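Local coordinates for regulatory protein SWI6 (Saccharomyces cerevisiae, PDB 1SW6) that serves as the shared regulatory subunit of the SBF and MBF complexes, which drive cell-cycle-dependent transcription, and is seen here as its ankyrin-repeat domain, at residues D56-L67 with F116-V127; K170-Y178 with G216-Y224. All blocks are in the same frame, centred on the assembly; numbering follows the deposited sequence.

Interaction 1: residues D56-L67 with F116-V127; sequences DNEQKMKLEAFL and FPNTQLNLNIPV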
loop_
_atom_site.group_PDB
_atom_site.type_symbol
_atom_site.label_atom_id
_atom_site.label_comp_id
_atom_site.label_asym_id
_atom_site.label_seq_id
_atom_site.Cartn_x
_atom_site.Cartn_y
_atom_site.Cartn_z
ATOM N N ASP A 56 -11.257 -19.783 -10.609
ATOM C CA ASP A 56 -12.294 -18.989 -11.266
ATOM C C ASP A 56 -11.939 -17.503 -11.302
ATOM O O ASP A 56 -12.104 -16.790 -10.308
ATOM C CB ASP A 56 -13.639 -19.170 -10.557
ATOM C CG ASP A 56 -14.802 -18.614 -11.364
ATOM O OD1 ASP A 56 -14.701 -17.468 -11.855
ATOM O OD2 ASP A 56 -15.822 -19.323 -11.503
ATOM N N ASN A 57 -11.455 -17.046 -12.455
ATOM C CA ASN A 57 -11.074 -15.653 -12.640
ATOM C C ASN A 57 -12.262 -14.704 -12.538
ATOM O O ASN A 57 -12.106 -13.539 -12.180
ATOM C CB ASN A 57 -10.399 -15.464 -13.997
ATOM C CG ASN A 57 -10.189 -14.002 -14.341
ATOM O OD1 ASN A 57 -9.475 -13.277 -13.640
ATOM N ND2 ASN A 57 -10.817 -13.556 -15.423
ATOM N N GLU A 58 -13.449 -15.198 -12.861
ATOM C CA GLU A 58 -14.630 -14.355 -12.789
ATOM C C GLU A 58 -15.080 -14.145 -11.344
ATOM O O GLU A 58 -15.703 -13.130 -11.025
ATOM C CB GLU A 58 -15.749 -14.938 -13.661
ATOM C CG GLU A 58 -15.369 -14.940 -15.150
ATOM C CD GLU A 58 -16.552 -15.113 -16.092
ATOM O OE1 GLU A 58 -16.343 -15.039 -17.325
ATOM O OE2 GLU A 58 -17.686 -15.321 -15.608
ATOM N N GLN A 59 -14.760 -15.090 -10.464
ATOM C CA GLN A 59 -15.119 -14.932 -9.058
ATOM C C GLN A 59 -14.303 -13.765 -8.535
ATOM O O GLN A 59 -14.790 -12.951 -7.751
ATOM C CB GLN A 59 -14.772 -16.173 -8.246
ATOM C CG GLN A 59 -15.714 -17.332 -8.422
ATOM C CD GLN A 59 -15.509 -18.391 -7.354
ATOM O OE1 GLN A 59 -14.421 -18.955 -7.216
ATOM N NE2 GLN A 59 -16.558 -18.660 -6.585
ATOM N N LYS A 60 -13.056 -13.690 -8.992
ATOM C CA LYS A 60 -12.151 -12.627 -8.582
ATOM C C LYS A 60 -12.655 -11.267 -9.050
ATOM O O LYS A 60 -12.678 -10.305 -8.274
ATOM C CB LYS A 60 -10.748 -12.882 -9.133
ATOM C CG LYS A 60 -9.732 -11.848 -8.694
ATOM C CD LYS A 60 -8.328 -12.221 -9.138
ATOM C CE LYS A 60 -7.306 -11.228 -8.593
ATOM N NZ LYS A 60 -5.930 -11.458 -9.128
ATOM N N MET A 61 -13.064 -11.191 -10.315
ATOM C CA MET A 61 -13.579 -9.942 -10.871
ATOM C C MET A 61 -14.785 -9.482 -10.061
ATOM O O MET A 61 -14.945 -8.291 -9.804
ATOM C CB MET A 61 -13.972 -10.125 -12.341
ATOM C CG MET A 61 -12.842 -10.648 -13.201
ATOM S SD MET A 61 -13.357 -11.048 -14.879
ATOM C CE MET A 61 -11.855 -10.666 -15.780
ATOM N N LYS A 62 -15.623 -10.430 -9.655
ATOM C CA LYS A 62 -16.794 -10.102 -8.862
ATOM C C LYS A 62 -16.364 -9.624 -7.476
ATOM O O LYS A 62 -16.848 -8.605 -6.985
ATOM C CB LYS A 62 -17.708 -11.319 -8.715
ATOM C CG LYS A 62 -18.978 -11.012 -7.935
ATOM C CD LYS A 62 -19.806 -12.256 -7.679
ATOM C CE LYS A 62 -21.126 -11.894 -7.008
ATOM N NZ LYS A 62 -21.911 -13.112 -6.635
ATOM N N LEU A 63 -15.457 -10.366 -6.841
ATOM C CA LEU A 63 -14.978 -9.985 -5.516
ATOM C C LEU A 63 -14.353 -8.590 -5.592
ATOM O O LEU A 63 -14.607 -7.732 -4.740
ATOM C CB LEU A 63 -13.935 -10.985 -5.004
ATOM C CG LEU A 63 -13.318 -10.645 -3.639
ATOM C CD1 LEU A 63 -14.433 -10.542 -2.610
ATOM C CD2 LEU A 63 -12.294 -11.711 -3.228
ATOM N N GLU A 64 -13.538 -8.374 -6.620
ATOM C CA GLU A 64 -12.894 -7.083 -6.819
ATOM C C GLU A 64 -13.943 -5.986 -6.920
ATOM O O GLU A 64 -13.745 -4.885 -6.412
ATOM C CB GLU A 64 -12.033 -7.094 -8.089
ATOM C CG GLU A 64 -10.688 -7.811 -7.943
ATOM C CD GLU A 64 -9.804 -7.676 -9.187
ATOM O OE1 GLU A 64 -8.637 -8.135 -9.153
ATOM O OE2 GLU A 64 -10.278 -7.112 -10.200
ATOM N N ALA A 65 -15.065 -6.291 -7.568
ATOM C CA ALA A 65 -16.136 -5.310 -7.729
ATOM C C ALA A 65 -16.761 -4.998 -6.377
ATOM O O ALA A 65 -16.835 -3.837 -5.969
ATOM C CB ALA A 65 -17.207 -5.838 -8.697
ATOM N N PHE A 66 -17.205 -6.046 -5.692
ATOM C CA PHE A 66 -17.817 -5.912 -4.378
ATOM C C PHE A 66 -16.915 -5.123 -3.431
ATOM O O PHE A 66 -17.385 -4.281 -2.667
ATOM C CB PHE A 66 -18.082 -7.299 -3.800
ATOM C CG PHE A 66 -18.693 -7.285 -2.422
ATOM C CD1 PHE A 66 -19.836 -6.539 -2.161
ATOM C CD2 PHE A 66 -18.154 -8.062 -1.402
ATOM C CE1 PHE A 66 -20.440 -6.571 -0.905
ATOM C CE2 PHE A 66 -18.748 -8.103 -0.141
ATOM C CZ PHE A 66 -19.894 -7.356 0.109
ATOM N N LEU A 67 -15.616 -5.396 -3.500
ATOM C CA LEU A 67 -14.639 -4.736 -2.644
ATOM C C LEU A 67 -14.542 -3.232 -2.884
ATOM O O LEU A 67 -14.358 -2.462 -1.941
ATOM C CB LEU A 67 -13.258 -5.369 -2.839
ATOM C CG LEU A 67 -12.443 -5.665 -1.577
ATOM C CD1 LEU A 67 -11.025 -6.048 -1.975
ATOM C CD2 LEU A 67 -12.420 -4.452 -0.662
ATOM N N PHE A 116 -23.551 -9.355 -10.857
ATOM C CA PHE A 116 -22.848 -10.580 -11.215
ATOM C C PHE A 116 -23.724 -11.774 -10.842
ATOM O O PHE A 116 -23.365 -12.573 -9.971
ATOM C CB PHE A 116 -21.512 -10.698 -10.469
ATOM C CG PHE A 116 -20.526 -9.615 -10.797
ATOM C CD1 PHE A 116 -20.684 -8.332 -10.283
ATOM C CD2 PHE A 116 -19.425 -9.886 -11.601
ATOM C CE1 PHE A 116 -19.756 -7.331 -10.563
ATOM C CE2 PHE A 116 -18.489 -8.890 -11.889
ATOM C CZ PHE A 116 -18.655 -7.610 -11.368
ATOM N N PRO A 117 -24.887 -11.912 -11.503
ATOM C CA PRO A 117 -25.816 -13.015 -11.236
ATOM C C PRO A 117 -25.265 -14.300 -11.842
ATOM O O PRO A 117 -25.799 -15.394 -11.634
ATOM C CB PRO A 117 -27.085 -12.551 -11.931
ATOM C CG PRO A 117 -26.529 -11.896 -13.175
ATOM C CD PRO A 117 -25.355 -11.093 -12.640
ATOM N N ASN A 118 -24.173 -14.134 -12.582
ATOM C CA ASN A 118 -23.487 -15.217 -13.275
ATOM C C ASN A 118 -22.449 -15.976 -12.444
ATOM O O ASN A 118 -22.221 -17.163 -12.671
ATOM C CB ASN A 118 -22.816 -14.650 -14.533
ATOM C CG ASN A 118 -21.914 -13.447 -14.232
ATOM O OD1 ASN A 118 -22.352 -12.460 -13.635
ATOM N ND2 ASN A 118 -20.653 -13.529 -14.653
ATOM N N THR A 119 -21.819 -15.292 -11.493
ATOM C CA THR A 119 -20.791 -15.913 -10.656
ATOM C C THR A 119 -21.168 -15.854 -9.181
ATOM O O THR A 119 -21.932 -14.985 -8.764
ATOM C CB THR A 119 -19.434 -15.192 -10.821
ATOM O OG1 THR A 119 -19.185 -14.940 -12.209
ATOM C CG2 THR A 119 -18.306 -16.044 -10.255
ATOM N N GLN A 120 -20.629 -16.775 -8.389
ATOM C CA GLN A 120 -20.914 -16.780 -6.963
ATOM C C GLN A 120 -19.876 -15.947 -6.222
ATOM O O GLN A 120 -18.698 -15.946 -6.587
ATOM C CB GLN A 120 -20.904 -18.205 -6.411
ATOM C CG GLN A 120 -21.138 -18.258 -4.906
ATOM C CD GLN A 120 -21.243 -19.675 -4.373
ATOM O OE1 GLN A 120 -20.336 -20.493 -4.563
ATOM N NE2 GLN A 120 -22.351 -19.971 -3.694
ATOM N N LEU A 121 -20.317 -15.234 -5.188
ATOM C CA LEU A 121 -19.420 -14.400 -4.393
ATOM C C LEU A 121 -18.546 -15.248 -3.480
ATOM O O LEU A 121 -19.051 -16.006 -2.654
ATOM C CB LEU A 121 -20.210 -13.413 -3.540
ATOM C CG LEU A 121 -19.311 -12.508 -2.689
ATOM C CD1 LEU A 121 -18.411 -11.690 -3.610
ATOM C CD2 LEU A 121 -20.156 -11.592 -1.820
ATOM N N ASN A 122 -17.234 -15.104 -3.628
ATOM C CA ASN A 122 -16.271 -15.853 -2.827
ATOM C C ASN A 122 -15.356 -14.835 -2.151
ATOM O O ASN A 122 -14.599 -14.145 -2.829
ATOM C CB ASN A 122 -15.455 -16.767 -3.741
ATOM C CG ASN A 122 -14.597 -17.749 -2.976
ATOM O OD1 ASN A 122 -13.914 -17.388 -2.015
ATOM N ND2 ASN A 122 -14.613 -19.004 -3.410
ATOM N N LEU A 123 -15.424 -14.744 -0.822
ATOM C CA LEU A 123 -14.616 -13.781 -0.069
ATOM C C LEU A 123 -13.179 -14.199 0.194
ATOM O O LEU A 123 -12.374 -13.392 0.659
ATOM C CB LEU A 123 -15.275 -13.482 1.280
ATOM C CG LEU A 123 -16.717 -12.989 1.271
ATOM C CD1 LEU A 123 -17.224 -12.918 2.696
ATOM C CD2 LEU A 123 -16.790 -11.635 0.590
ATOM N N ASN A 124 -12.851 -15.447 -0.111
ATOM C CA ASN A 124 -11.512 -15.950 0.148
ATOM C C ASN A 124 -10.638 -16.089 -1.101
ATOM O O ASN A 124 -10.123 -17.171 -1.412
ATOM C CB ASN A 124 -11.632 -17.277 0.903
ATOM C CG ASN A 124 -12.411 -17.128 2.210
ATOM O OD1 ASN A 124 -13.390 -17.834 2.452
ATOM N ND2 ASN A 124 -11.976 -16.196 3.055
ATOM N N ILE A 125 -10.467 -14.965 -1.792
ATOM C CA ILE A 125 -9.672 -14.884 -3.013
ATOM C C ILE A 125 -8.686 -13.723 -2.903
ATOM O O ILE A 125 -9.051 -12.632 -2.467
ATOM C CB ILE A 125 -10.569 -14.586 -4.241
ATOM C CG1 ILE A 125 -11.627 -15.674 -4.403
ATOM C CG2 ILE A 125 -9.715 -14.444 -5.492
ATOM C CD1 ILE A 125 -12.633 -15.374 -5.496
ATOM N N PRO A 126 -7.421 -13.941 -3.289
ATOM C CA PRO A 126 -6.492 -12.810 -3.192
ATOM C C PRO A 126 -7.029 -11.716 -4.124
ATOM O O PRO A 126 -7.527 -12.011 -5.213
ATOM C CB PRO A 126 -5.172 -13.405 -3.672
ATOM C CG PRO A 126 -5.282 -14.846 -3.237
ATOM C CD PRO A 126 -6.711 -15.192 -3.604
ATOM N N VAL A 127 -6.938 -10.462 -3.694
ATOM C CA VAL A 127 -7.457 -9.352 -4.485
ATOM C C VAL A 127 -6.382 -8.507 -5.168
ATOM O O VAL A 127 -6.687 -7.628 -5.974
ATOM C CB VAL A 127 -8.372 -8.466 -3.601
ATOM C CG1 VAL A 127 -8.642 -7.128 -4.255
ATOM C CG2 VAL A 127 -9.679 -9.190 -3.363
HETATM O O HOH W 1 -24.820 -14.180 -7.717
#
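Lys62 NZ donates to the backbone carbonyl of Thr119, with NZ 2.8 Å from O and tilted 32° out of the carbonyl plane; water 1 accepts weakly from the same NZ and may bridge it to Phe116 O. The bond ties helix 57-71 to the irregular chain after helix 105-115, which runs across the first helix at the N-terminal flank of the ankyrin-repeat stack. With CG anti to its own N (chi1 -178°) and every later torsion extended, Lys62 slides past Phe116 in the opposite direction and reaches the loop carbonyl. Its CA makes a CH-pi contact over one face of the phenylalanine ring, 3.9 Å from the centroid, and Ala65 CB meets CE1 of the same ring. One turn back, Gln59 CG lies against the Thr119 methyl CG2, and its NE2 makes a weak bond to Gln120 O. Asp56 caps the helix start, its OD1 accepting from Gln59 N from above the carboxylate plane. Toward the next helix, 134-140, Leu63 CD2 packs against both Ile125 CB and Val127 CG2, with Pro134 also against Leu63. Leu67 CD1 and Val127 CG1 close this end at 3.5 Å, tighter than usual for two methyl groups.

Interaction 2: residues K170-Y178 with G216-Y224; sequences KAVKSVNNY and GCSAAAKYY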
loop_
_atom_site.group_PDB
_atom_site.type_symbol
_atom_site.label_atom_id
_atom_site.label_comp_id
_atom_site.label_asym_id
_atom_site.label_seq_id
_atom_site.Cartn_x
_atom_site.Cartn_y
_atom_site.Cartn_z
ATOM N N LYS A 170 -1.471 -7.007 9.427
ATOM C CA LYS A 170 -1.652 -5.722 8.755
ATOM C C LYS A 170 -2.049 -4.657 9.764
ATOM O O LYS A 170 -1.660 -3.493 9.642
ATOM C CB LYS A 170 -2.725 -5.836 7.666
ATOM C CG LYS A 170 -2.340 -6.816 6.568
ATOM C CD LYS A 170 -0.936 -6.496 6.061
ATOM C CE LYS A 170 -0.336 -7.663 5.311
ATOM N NZ LYS A 170 1.060 -7.363 4.912
ATOM N N ALA A 171 -2.808 -5.067 10.776
ATOM C CA ALA A 171 -3.232 -4.148 11.821
ATOM C C ALA A 171 -2.027 -3.576 12.545
ATOM O O ALA A 171 -2.026 -2.402 12.931
ATOM C CB ALA A 171 -4.138 -4.864 12.826
ATOM N N VAL A 172 -0.993 -4.386 12.747
ATOM C CA VAL A 172 0.158 -3.858 13.473
ATOM C C VAL A 172 1.265 -3.269 12.611
ATOM O O VAL A 172 2.254 -2.764 13.139
ATOM C CB VAL A 172 0.752 -4.907 14.444
ATOM C CG1 VAL A 172 -0.315 -5.291 15.480
ATOM C CG2 VAL A 172 1.231 -6.133 13.680
ATOM N N LYS A 173 1.096 -3.308 11.292
ATOM C CA LYS A 173 2.096 -2.729 10.402
ATOM C C LYS A 173 1.686 -1.337 9.914
ATOM O O LYS A 173 2.426 -0.701 9.156
ATOM C CB LYS A 173 2.367 -3.652 9.211
ATOM C CG LYS A 173 3.109 -4.915 9.604
ATOM C CD LYS A 173 3.405 -5.798 8.405
ATOM C CE LYS A 173 4.424 -5.151 7.473
ATOM N NZ LYS A 173 4.895 -6.143 6.475
ATOM N N SER A 174 0.509 -0.870 10.343
ATOM C CA SER A 174 0.022 0.470 9.987
ATOM C C SER A 174 -0.469 1.153 11.274
ATOM O O SER A 174 -0.793 0.473 12.259
ATOM C CB SER A 174 -1.115 0.389 8.964
ATOM O OG SER A 174 -2.303 -0.095 9.551
ATOM N N VAL A 175 -0.508 2.485 11.279
ATOM C CA VAL A 175 -0.935 3.209 12.474
ATOM C C VAL A 175 -2.432 3.380 12.533
ATOM O O VAL A 175 -2.964 3.891 13.517
ATOM C CB VAL A 175 -0.322 4.624 12.563
ATOM C CG1 VAL A 175 1.185 4.551 12.428
ATOM C CG2 VAL A 175 -0.944 5.528 11.509
ATOM N N ASN A 176 -3.105 2.946 11.480
ATOM C CA ASN A 176 -4.551 3.078 11.374
ATOM C C ASN A 176 -5.389 2.595 12.554
ATOM O O ASN A 176 -6.333 3.272 12.959
ATOM C CB ASN A 176 -5.020 2.394 10.091
ATOM C CG ASN A 176 -4.478 3.072 8.851
ATOM O OD1 ASN A 176 -3.265 3.269 8.727
ATOM N ND2 ASN A 176 -5.369 3.438 7.926
ATOM N N ASN A 177 -5.064 1.428 13.104
ATOM C CA ASN A 177 -5.841 0.901 14.219
ATOM C C ASN A 177 -5.573 1.622 15.537
ATOM O O ASN A 177 -6.415 1.635 16.425
ATOM C CB ASN A 177 -5.617 -0.600 14.333
ATOM C CG ASN A 177 -6.475 -1.378 13.343
ATOM O OD1 ASN A 177 -7.625 -1.660 13.621
ATOM N ND2 ASN A 177 -5.925 -1.694 12.179
ATOM N N TYR A 178 -4.405 2.240 15.652
ATOM C CA TYR A 178 -4.070 3.003 16.849
ATOM C C TYR A 178 -4.797 4.359 16.759
ATOM O O TYR A 178 -5.512 4.763 17.670
ATOM C CB TYR A 178 -2.554 3.197 16.918
ATOM C CG TYR A 178 -2.075 4.271 17.871
ATOM C CD1 TYR A 178 -2.343 4.203 19.234
ATOM C CD2 TYR A 178 -1.321 5.337 17.408
ATOM C CE1 TYR A 178 -1.864 5.177 20.112
ATOM C CE2 TYR A 178 -0.838 6.310 18.272
ATOM C CZ TYR A 178 -1.112 6.225 19.618
ATOM O OH TYR A 178 -0.634 7.200 20.457
ATOM N N GLY A 216 7.606 7.647 13.122
ATOM C CA GLY A 216 6.220 7.981 13.415
ATOM C C GLY A 216 5.314 6.820 13.814
ATOM O O GLY A 216 4.115 7.007 14.008
ATOM N N CYS A 217 5.870 5.624 13.955
ATOM C CA CYS A 217 5.056 4.466 14.315
ATOM C C CYS A 217 5.411 3.882 15.684
ATOM O O CYS A 217 4.878 2.840 16.085
ATOM C CB CYS A 217 5.180 3.413 13.211
ATOM S SG CYS A 217 4.580 4.079 11.620
ATOM N N SER A 218 6.292 4.584 16.395
ATOM C CA SER A 218 6.748 4.194 17.728
ATOM C C SER A 218 5.577 4.134 18.724
ATOM O O SER A 218 5.435 3.164 19.474
ATOM C CB SER A 218 7.820 5.195 18.203
ATOM O OG SER A 218 8.116 5.067 19.583
ATOM N N ALA A 219 4.733 5.162 18.714
ATOM C CA ALA A 219 3.575 5.220 19.603
ATOM C C ALA A 219 2.597 4.076 19.328
ATOM O O ALA A 219 2.156 3.399 20.257
ATOM C CB ALA A 219 2.865 6.557 19.449
ATOM N N ALA A 220 2.272 3.860 18.052
ATOM C CA ALA A 220 1.351 2.790 17.660
ATOM C C ALA A 220 1.812 1.417 18.146
ATOM O O ALA A 220 1.030 0.650 18.700
ATOM C CB ALA A 220 1.186 2.768 16.143
ATOM N N ALA A 221 3.084 1.105 17.938
ATOM C CA ALA A 221 3.606 -0.191 18.354
ATOM C C ALA A 221 3.561 -0.379 19.870
ATOM O O ALA A 221 3.298 -1.481 20.357
ATOM C CB ALA A 221 5.029 -0.378 17.839
ATOM N N LYS A 222 3.820 0.679 20.622
ATOM C CA LYS A 222 3.772 0.569 22.072
ATOM C C LYS A 222 2.324 0.241 22.428
ATOM O O LYS A 222 2.041 -0.657 23.222
ATOM C CB LYS A 222 4.175 1.896 22.714
ATOM C CG LYS A 222 4.129 1.921 24.249
ATOM C CD LYS A 222 5.275 1.112 24.846
ATOM C CE LYS A 222 5.527 1.488 26.303
ATOM N NZ LYS A 222 4.359 1.224 27.195
ATOM N N TYR A 223 1.409 0.979 21.814
ATOM C CA TYR A 223 -0.021 0.806 22.039
ATOM C C TYR A 223 -0.487 -0.608 21.706
ATOM O O TYR A 223 -1.221 -1.231 22.481
ATOM C CB TYR A 223 -0.780 1.811 21.180
ATOM C CG TYR A 223 -2.285 1.682 21.214
ATOM C CD1 TYR A 223 -3.031 2.292 22.219
ATOM C CD2 TYR A 223 -2.966 1.009 20.197
ATOM C CE1 TYR A 223 -4.422 2.251 22.209
ATOM C CE2 TYR A 223 -4.359 0.959 20.178
ATOM C CZ TYR A 223 -5.077 1.592 21.187
ATOM O OH TYR A 223 -6.448 1.622 21.132
ATOM N N TYR A 224 -0.069 -1.111 20.545
ATOM C CA TYR A 224 -0.447 -2.453 20.112
ATOM C C TYR A 224 0.032 -3.518 21.100
ATOM O O TYR A 224 -0.728 -4.414 21.493
ATOM C CB TYR A 224 0.123 -2.727 18.708
ATOM C CG TYR A 224 -0.519 -1.897 17.607
ATOM C CD1 TYR A 224 0.197 -1.552 16.470
ATOM C CD2 TYR A 224 -1.854 -1.473 17.702
ATOM C CE1 TYR A 224 -0.389 -0.795 15.435
ATOM C CE2 TYR A 224 -2.455 -0.712 16.677
ATOM C CZ TYR A 224 -1.711 -0.377 15.551
ATOM O OH TYR A 224 -2.265 0.396 14.553
#
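Tyr224 and Tyr178 interlock knob-into-hole, each ring reaching into the opposing segment, where the second ankyrin repeat packs on the third. The phenol of Tyr224 enters among Val172, Ala171, Asn177 and Tyr178, with Val172 CG1 3.9 Å from CD1. At its tip OH donates to Ser174 O, which lies near the ring plane; the bond is 2.7 Å and lies in the carbonyl plane. The same oxygen weakly accepts from Tyr178 N at 3.0 Å, so one hydroxyl serves the Ser174 carbonyl, in the link after helix 167-173, and an amide of helix 176-179. Tyr178, its CG turned anti to N (chi1 164°), lays one ring face over Ala220, whose CA is 4.0 Å from the centroid. Its CD1 sits above the face of Tyr223, the two planes inclined at 57°. Farther along, Val175 CG1 touches Cys217 SG, the sulfur that forms a disulfide with Cys217 of the second subunit. A phenylalanine in place of Tyr224 would probably leave Ser174 O without this donor and Tyr178 N without its weak acceptor, the link between the helices less firmly held. The chemistry thus joins an apolar, aromatic interface to a hydroxyl that engages two backbone groups, with Val175 beside the disulfide.

How the interactions relate
Interaction 1 closes before interaction 2 opens along the chain, and their centres lie 31 Å apart, with nearest atoms about 12 Å apart and no direct touch. The first joins helix 57-71 to the loop running from helix 105-115 toward helix 134-140; the second joins ANK 2 to ANK 3. Helix 134-140 lies between them: its Pro134 and Trp137 meet residues of interaction 1, while Thr139 and Ser140 accept hydrogen bonds from Asn177 and Ser174 of interaction 2. The two contacts lie at different points along one repeat domain, with ANK 1 linking the flank to the ANK 2/ANK 3 interface. Interaction 2 also reaches the second subunit, whereas no other chain of the assembly touches interaction 1.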